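PDB 4S3J: cortical-lytic enzyme from Bacillus cereus, which probably acts as an N-acetylglucosaminidase that breaks down partially degraded cortex peptidoglycan during spore germination, recognising its muramic acid delta-lactam residues. Local coordinates for residues Ser10-Ser13 / Val14-Ala18; Tyr55-Gln58 / Pro59-Leu63; Ser87-His90 / Val91-Leu95. All coordinates share one frame; numbering follows the deposited sequence.

Interaction 1 of 3, residues Ser10-Ser13 / Val14-Ala18; sequences SGDS and VYSLA
S13 and S16 hold each other in a reciprocal capping box at the start of helix 14-21, in the first LysM domain, where the loop after strand 3-7 turns into the helix. Three hydrogen bonds do the work. As N-cap residue, S13 accepts from the helix: its OG takes the N-H of S16 at 3.0 Å. In return S16 OG receives the N-H of S13 at 2.8 Å, nearly straight at 171°. Both hydroxyls sit between the backbone N and the carbonyl carbon of their own residues (chi1 65° for S13, 69° for S16), which turns each one back to the other's amide. The third bond is the first turn of the helix itself, from L17 N to S13 O at 2.9 Å.

Water extends the polar network. One molecule donates to D12 OD1 at 2.7 Å and also hydrogen-bonds S16 OG, so that this hydroxyl is linked to both the N-cap amide and the D12 carboxylate. The other oxygen, D12 OD2, accepts from the backbone N of R9.

Van der Waals contact is slighter. L17 crosses D12 at about a right angle and lays CD2 3.7 Å from D12 OD2, while its CB and CG pass close to S13 O. S13 OG also lies at the edge of the Y15 ring, near its plane. V14 and L17 face apolar I28 of helix 25-31.

The exchange of side-chain and main-chain bonds satisfies two amides that the helix's own i to i+4 pattern cannot serve, consistent with a well-defined start to the helix. Beside that first turn, the D12 carboxylate is held by R9 N and, through water, by S16 OG.

Interaction 2 of 3, residues Tyr55-Gln58 / Pro59-Leu63; sequences YYVQ and PGDSL
D61 reaches back across a type II beta turn, Q58 to D61, to gather two donors from the residues leading into it. Its CB lies 3.3 Å from Q58 O and, on the apolar side, 3.9 Å from V57 CG1, the two side chains running antiparallel past one another. D61 CG comes next, 3.4 Å from Y55 OH. At the tip OD2 accepts twice. Y55 OH donates to D61 OD2 at 2.6 Å on the syn side, 18° out of the carboxylate plane, and the oxygen lies in the plane of the tyrosine ring, at its edge. Q58 N donates to D61 OD2 at 2.8 Å from above the carboxylate, 41° out of its plane. OD1 has a long, weak ion pair with R65.

A chi1 of -178° swings the phenol of Y55 away from its own amide N and brings its hydroxyl to the carboxylate from the strand side. The turn is closed by D61 N to Q58 O, 3.1 Å, and Q58 bends back to donate from NE2 to Y56 O.

The turn joins strand 54-56 to helix 63-70 in the second LysM domain. I66 of that helix packs on both Y55 and D61, V57 rests on L95 of strand 94-96, and Q58 OE1 takes the N-H of T7 in strand 3-7.

Interaction 3 of 3, residues Ser87-His90 / Val91-Leu95; sequences SILH and VGQQL
A type II beta turn from H90 to Q93 leads into strand 94-96 of the second LysM domain, and the extended side chain of Q93 reaches across to the residues of the incoming arm. The turn itself is closed by Q93 N donating to H90 O at 3.0 Å. G92 takes the third position with a positive phi, a conformation easy for glycine.

Q93 adds a second bond between the same two residues. Its amide oxygen OE1 accepts from H90 N at 3.1 Å, with the donor in the carbonyl plane and a C=O...N angle of 160°. CG stands anti to the backbone N (chi1 -175°) with CD anti to CA, so that the chain runs extended to its amide and ends with OE1 3.2 Å from L89 CA. L89 crosses it at about a right angle, CD2 lying against both OE1 and NE2.

H90 lies across the same glutamine. Its ring is roughly parallel to the amide, the planes 20° apart, and Q93 CB makes a CH-pi contact over one face, 3.7 Å from the ring centroid. On the inner side L89 packs on I66 of helix 63-70.

The far end of the amide is tied in by water: one molecule accepts from Q93 NE2 at 3.0 Å, donates to I88 O and hydrogen-bonds S87 OG.

Interactions 2 and 3 belong to one LysM domain and touch, their centres about 6 Å apart: strands 54-56 and 94-96 pair antiparallel, with Y55 O 2.8 Å from L95 N and V57 N 2.9 Å from Q93 O, and V57 CG1 packs 3.3 Å from H90 O. Interaction 1 lies in the other LysM domain, its centre about 19 Å from that of interaction 2 and about 21 Å from that of interaction 3, without contact to either. In all three, a polar side chain answers a main-chain amide close by in sequence. None lies at the likely proton donor, E220 of the glycosyl hydrolase family 18 domain.

Interaction 1 of 3, residues Ser10-Ser13 / Val14-Ala18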
loop_
_atom_site.group_PDB
_atom_site.type_symbol
_atom_site.label_atom_id
_atom_site.label_comp_id
_atom_site.label_asym_id
_atom_site.label_seq_id
_atom_site.Cartn_x
_atom_site.Cartn_y
_atom_site.Cartn_z
ATOM N N SER A 10 -3.146 17.245 -23.606
ATOM C CA SER A 10 -2.472 18.464 -24.059
ATOM C C SER A 10 -3.372 19.692 -23.974
ATOM O O SER A 10 -4.490 19.692 -24.487
ATOM C CB SER A 10 -2.032 18.301 -25.517
ATOM O OG SER A 10 -1.236 17.143 -25.688
ATOM N N GLY A 11 -2.884 20.733 -23.312
ATOM C CA GLY A 11 -3.626 21.982 -23.204
ATOM C C GLY A 11 -4.459 22.164 -21.958
ATOM O O GLY A 11 -4.930 23.269 -21.669
ATOM N N ASP A 12 -4.672 21.082 -21.219
ATOM C CA ASP A 12 -5.497 21.137 -20.004
ATOM C C ASP A 12 -4.866 21.969 -18.887
ATOM O O ASP A 12 -3.647 21.929 -18.660
ATOM C CB ASP A 12 -5.717 19.743 -19.423
ATOM C CG ASP A 12 -6.678 18.868 -20.202
ATOM O OD1 ASP A 12 -7.446 19.351 -21.065
ATOM O OD2 ASP A 12 -6.687 17.638 -19.902
ATOM N N SER A 13 -5.714 22.702 -18.180
ATOM C CA SER A 13 -5.368 23.357 -16.917
ATOM C C SER A 13 -6.447 23.047 -15.882
ATOM O O SER A 13 -7.497 22.502 -16.222
ATOM C CB SER A 13 -5.237 24.860 -17.119
ATOM O OG SER A 13 -6.490 25.442 -17.477
ATOM N N VAL A 14 -6.206 23.361 -14.612
ATOM C CA VAL A 14 -7.276 23.195 -13.624
ATOM C C VAL A 14 -8.490 24.032 -14.024
ATOM O O VAL A 14 -9.612 23.654 -13.732
ATOM C CB VAL A 14 -6.823 23.539 -12.184
ATOM C CG1 VAL A 14 -5.703 22.569 -11.757
ATOM C CG2 VAL A 14 -6.379 24.966 -12.044
ATOM N N TYR A 15 -8.253 25.175 -14.669
ATOM C CA TYR A 15 -9.335 26.055 -15.096
ATOM C C TYR A 15 -10.140 25.439 -16.242
ATOM O O TYR A 15 -11.382 25.386 -16.192
ATOM C CB TYR A 15 -8.736 27.393 -15.526
ATOM C CG TYR A 15 -8.027 28.104 -14.389
ATOM C CD1 TYR A 15 -8.725 28.842 -13.431
ATOM C CD2 TYR A 15 -6.657 27.963 -14.226
ATOM C CE1 TYR A 15 -8.063 29.449 -12.382
ATOM C CE2 TYR A 15 -5.994 28.547 -13.187
ATOM C CZ TYR A 15 -6.688 29.290 -12.262
ATOM O OH TYR A 15 -5.998 29.880 -11.228
ATOM N N SER A 16 -9.440 24.929 -17.258
ATOM C CA SER A 16 -10.139 24.365 -18.400
ATOM C C SER A 16 -10.863 23.077 -18.016
ATOM O O SER A 16 -11.984 22.849 -18.482
ATOM C CB SER A 16 -9.193 24.160 -19.594
ATOM O OG SER A 16 -8.236 23.128 -19.396
ATOM N N LEU A 17 -10.267 22.250 -17.144
ATOM C CA LEU A 17 -10.920 21.035 -16.697
ATOM C C LEU A 17 -12.140 21.330 -15.854
ATOM O O LEU A 17 -13.157 20.677 -16.005
ATOM C CB LEU A 17 -9.941 20.152 -15.914
ATOM C CG LEU A 17 -8.906 19.448 -16.777
ATOM C CD1 LEU A 17 -7.865 18.799 -15.884
ATOM C CD2 LEU A 17 -9.524 18.422 -17.704
ATOM N N ALA A 18 -12.059 22.331 -14.988
ATOM C CA ALA A 18 -13.221 22.740 -14.201
ATOM C C ALA A 18 -14.334 23.219 -15.137
ATOM O O ALA A 18 -15.505 22.917 -14.913
ATOM C CB ALA A 18 -12.843 23.842 -13.218
HETATM O O HOH W 1 -9.532 20.882 -20.283
#

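Interaction 2 of 3, residues Tyr55-Gln58 / Pro59-Leu63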
loop_
_atom_site.group_PDB
_atom_site.type_symbol
_atom_site.label_atom_id
_atom_site.label_comp_id
_atom_site.label_asym_id
_atom_site.label_seq_id
_atom_site.Cartn_x
_atom_site.Cartn_y
_atom_site.Cartn_z
ATOM N N TYR A 55 -20.266 9.258 -15.906
ATOM C CA TYR A 55 -18.883 8.862 -16.108
ATOM C C TYR A 55 -18.439 9.072 -17.540
ATOM O O TYR A 55 -19.176 8.734 -18.466
ATOM C CB TYR A 55 -18.716 7.396 -15.704
ATOM C CG TYR A 55 -17.307 6.886 -15.837
ATOM C CD1 TYR A 55 -16.367 7.134 -14.835
ATOM C CD2 TYR A 55 -16.905 6.145 -16.947
ATOM C CE1 TYR A 55 -15.095 6.680 -14.939
ATOM C CE2 TYR A 55 -15.609 5.687 -17.055
ATOM C CZ TYR A 55 -14.708 5.952 -16.032
ATOM O OH TYR A 55 -13.401 5.510 -16.096
ATOM N N TYR A 56 -17.235 9.619 -17.722
ATOM C CA TYR A 56 -16.675 9.799 -19.060
ATOM C C TYR A 56 -15.514 8.833 -19.257
ATOM O O TYR A 56 -14.538 8.820 -18.504
ATOM C CB TYR A 56 -16.248 11.253 -19.279
ATOM C CG TYR A 56 -17.445 12.169 -19.195
ATOM C CD1 TYR A 56 -18.317 12.309 -20.266
ATOM C CD2 TYR A 56 -17.738 12.853 -18.031
ATOM C CE1 TYR A 56 -19.434 13.110 -20.176
ATOM C CE2 TYR A 56 -18.846 13.661 -17.935
ATOM C CZ TYR A 56 -19.698 13.775 -19.009
ATOM O OH TYR A 56 -20.810 14.582 -18.926
ATOM N N VAL A 57 -15.650 8.009 -20.284
ATOM C CA VAL A 57 -14.739 6.898 -20.528
ATOM C C VAL A 57 -13.288 7.358 -20.708
ATOM O O VAL A 57 -12.988 8.362 -21.372
ATOM C CB VAL A 57 -15.229 6.079 -21.767
ATOM C CG1 VAL A 57 -14.166 5.107 -22.257
ATOM C CG2 VAL A 57 -16.540 5.343 -21.446
ATOM N N GLN A 58 -12.397 6.629 -20.059
ATOM C CA GLN A 58 -10.965 6.909 -20.083
ATOM C C GLN A 58 -10.203 5.897 -20.944
ATOM O O GLN A 58 -10.693 4.803 -21.196
ATOM C CB GLN A 58 -10.415 6.881 -18.655
ATOM C CG GLN A 58 -11.022 7.927 -17.748
ATOM C CD GLN A 58 -10.756 9.312 -18.248
ATOM O OE1 GLN A 58 -9.593 9.721 -18.377
ATOM N NE2 GLN A 58 -11.827 10.049 -18.581
ATOM N N PRO A 59 -8.976 6.245 -21.347
ATOM C CA PRO A 59 -8.178 5.286 -22.123
ATOM C C PRO A 59 -8.022 3.934 -21.435
ATOM O O PRO A 59 -7.678 3.848 -20.242
ATOM C CB PRO A 59 -6.828 5.989 -22.269
ATOM C CG PRO A 59 -7.134 7.459 -22.109
ATOM C CD PRO A 59 -8.313 7.554 -21.194
ATOM N N GLY A 60 -8.278 2.871 -22.197
ATOM C CA GLY A 60 -8.168 1.505 -21.706
ATOM C C GLY A 60 -9.366 0.966 -20.933
ATOM O O GLY A 60 -9.402 -0.209 -20.560
ATOM N N ASP A 61 -10.379 1.798 -20.710
ATOM C CA ASP A 61 -11.557 1.354 -19.972
ATOM C C ASP A 61 -12.296 0.232 -20.699
ATOM O O ASP A 61 -12.301 0.149 -21.928
ATOM C CB ASP A 61 -12.549 2.505 -19.777
ATOM C CG ASP A 61 -12.361 3.262 -18.476
ATOM O OD1 ASP A 61 -11.737 2.749 -17.524
ATOM O OD2 ASP A 61 -12.860 4.401 -18.413
ATOM N N SER A 62 -12.962 -0.591 -19.899
ATOM C CA SER A 62 -13.921 -1.570 -20.365
ATOM C C SER A 62 -15.126 -1.453 -19.464
ATOM O O SER A 62 -15.027 -0.892 -18.366
ATOM C CB SER A 62 -13.331 -2.976 -20.300
ATOM O OG SER A 62 -13.035 -3.325 -18.947
ATOM N N LEU A 63 -16.268 -1.972 -19.899
ATOM C CA LEU A 63 -17.430 -1.967 -19.030
ATOM C C LEU A 63 -17.153 -2.801 -17.796
ATOM O O LEU A 63 -17.560 -2.447 -16.706
ATOM C CB LEU A 63 -18.670 -2.474 -19.763
ATOM C CG LEU A 63 -19.295 -1.544 -20.802
ATOM C CD1 LEU A 63 -20.504 -2.235 -21.437
ATOM C CD2 LEU A 63 -19.718 -0.200 -20.193
#

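Interaction 3 of 3, residues Ser87-His90 / Val91-Leu95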
loop_
_atom_site.group_PDB
_atom_site.type_symbol
_atom_site.label_atom_id
_atom_site.label_comp_id
_atom_site.label_asym_id
_atom_site.label_seq_id
_atom_site.Cartn_x
_atom_site.Cartn_y
_atom_site.Cartn_z
ATOM N N SER A 87 -19.053 -4.346 -25.136
ATOM C CA SER A 87 -19.201 -3.248 -26.095
ATOM C C SER A 87 -17.937 -2.395 -26.215
ATOM O O SER A 87 -17.285 -2.107 -25.212
ATOM C CB SER A 87 -20.369 -2.356 -25.682
ATOM O OG SER A 87 -20.561 -1.316 -26.613
ATOM N N ILE A 88 -17.605 -1.996 -27.443
ATOM C CA ILE A 88 -16.424 -1.171 -27.697
ATOM C C ILE A 88 -16.660 0.266 -27.263
ATOM O O ILE A 88 -17.510 0.960 -27.820
ATOM C CB ILE A 88 -16.056 -1.140 -29.199
ATOM C CG1 ILE A 88 -15.765 -2.539 -29.737
ATOM C CG2 ILE A 88 -14.889 -0.176 -29.460
ATOM C CD1 ILE A 88 -15.825 -2.600 -31.260
ATOM N N LEU A 89 -15.860 0.724 -26.305
ATOM C CA LEU A 89 -15.963 2.089 -25.803
ATOM C C LEU A 89 -14.971 3.024 -26.506
ATOM O O LEU A 89 -13.990 2.579 -27.091
ATOM C CB LEU A 89 -15.731 2.103 -24.286
ATOM C CG LEU A 89 -16.579 1.120 -23.474
ATOM C CD1 LEU A 89 -16.238 1.240 -22.014
ATOM C CD2 LEU A 89 -18.063 1.351 -23.679
ATOM N N HIS A 90 -15.232 4.324 -26.440
ATOM C CA HIS A 90 -14.283 5.316 -26.928
ATOM C C HIS A 90 -14.088 6.395 -25.871
ATOM O O HIS A 90 -14.987 6.667 -25.065
ATOM C CB HIS A 90 -14.744 5.926 -28.257
ATOM C CG HIS A 90 -16.037 6.680 -28.167
ATOM N ND1 HIS A 90 -17.263 6.084 -28.413
ATOM C CD2 HIS A 90 -16.298 7.968 -27.868
ATOM C CE1 HIS A 90 -18.215 6.982 -28.258
ATOM N NE2 HIS A 90 -17.666 8.136 -27.930
ATOM N N VAL A 91 -12.903 6.986 -25.856
ATOM C CA VAL A 91 -12.570 8.000 -24.849
ATOM C C VAL A 91 -13.523 9.184 -24.960
ATOM O O VAL A 91 -13.765 9.703 -26.050
ATOM C CB VAL A 91 -11.110 8.477 -24.992
ATOM C CG1 VAL A 91 -10.814 9.649 -24.055
ATOM C CG2 VAL A 91 -10.170 7.329 -24.686
ATOM N N GLY A 92 -14.074 9.589 -23.817
ATOM C CA GLY A 92 -15.026 10.686 -23.759
ATOM C C GLY A 92 -16.475 10.256 -23.798
ATOM O O GLY A 92 -17.366 11.050 -23.516
ATOM N N GLN A 93 -16.711 8.999 -24.148
ATOM C CA GLN A 93 -18.067 8.449 -24.162
ATOM C C GLN A 93 -18.713 8.616 -22.794
ATOM O O GLN A 93 -18.108 8.286 -21.771
ATOM C CB GLN A 93 -18.022 6.967 -24.546
ATOM C CG GLN A 93 -19.364 6.301 -24.707
ATOM C CD GLN A 93 -19.248 4.868 -25.169
ATOM O OE1 GLN A 93 -18.188 4.432 -25.614
ATOM N NE2 GLN A 93 -20.337 4.126 -25.070
ATOM N N GLN A 94 -19.939 9.108 -22.773
ATOM C CA GLN A 94 -20.664 9.322 -21.534
ATOM C C GLN A 94 -21.479 8.102 -21.143
ATOM O O GLN A 94 -22.276 7.606 -21.943
ATOM C CB GLN A 94 -21.584 10.535 -21.672
ATOM C CG GLN A 94 -22.465 10.787 -20.469
ATOM C CD GLN A 94 -23.426 11.935 -20.681
ATOM O OE1 GLN A 94 -23.820 12.222 -21.812
ATOM N NE2 GLN A 94 -23.887 12.532 -19.588
ATOM N N LEU A 95 -21.344 7.672 -19.883
ATOM C CA LEU A 95 -22.138 6.570 -19.343
ATOM C C LEU A 95 -22.908 6.973 -18.087
ATOM O O LEU A 95 -22.437 7.779 -17.266
ATOM C CB LEU A 95 -21.240 5.376 -18.989
ATOM C CG LEU A 95 -20.418 4.788 -20.126
ATOM C CD1 LEU A 95 -19.469 3.720 -19.560
ATOM C CD2 LEU A 95 -21.292 4.193 -21.210
HETATM O O HOH W 2 -20.115 1.688 -26.747
#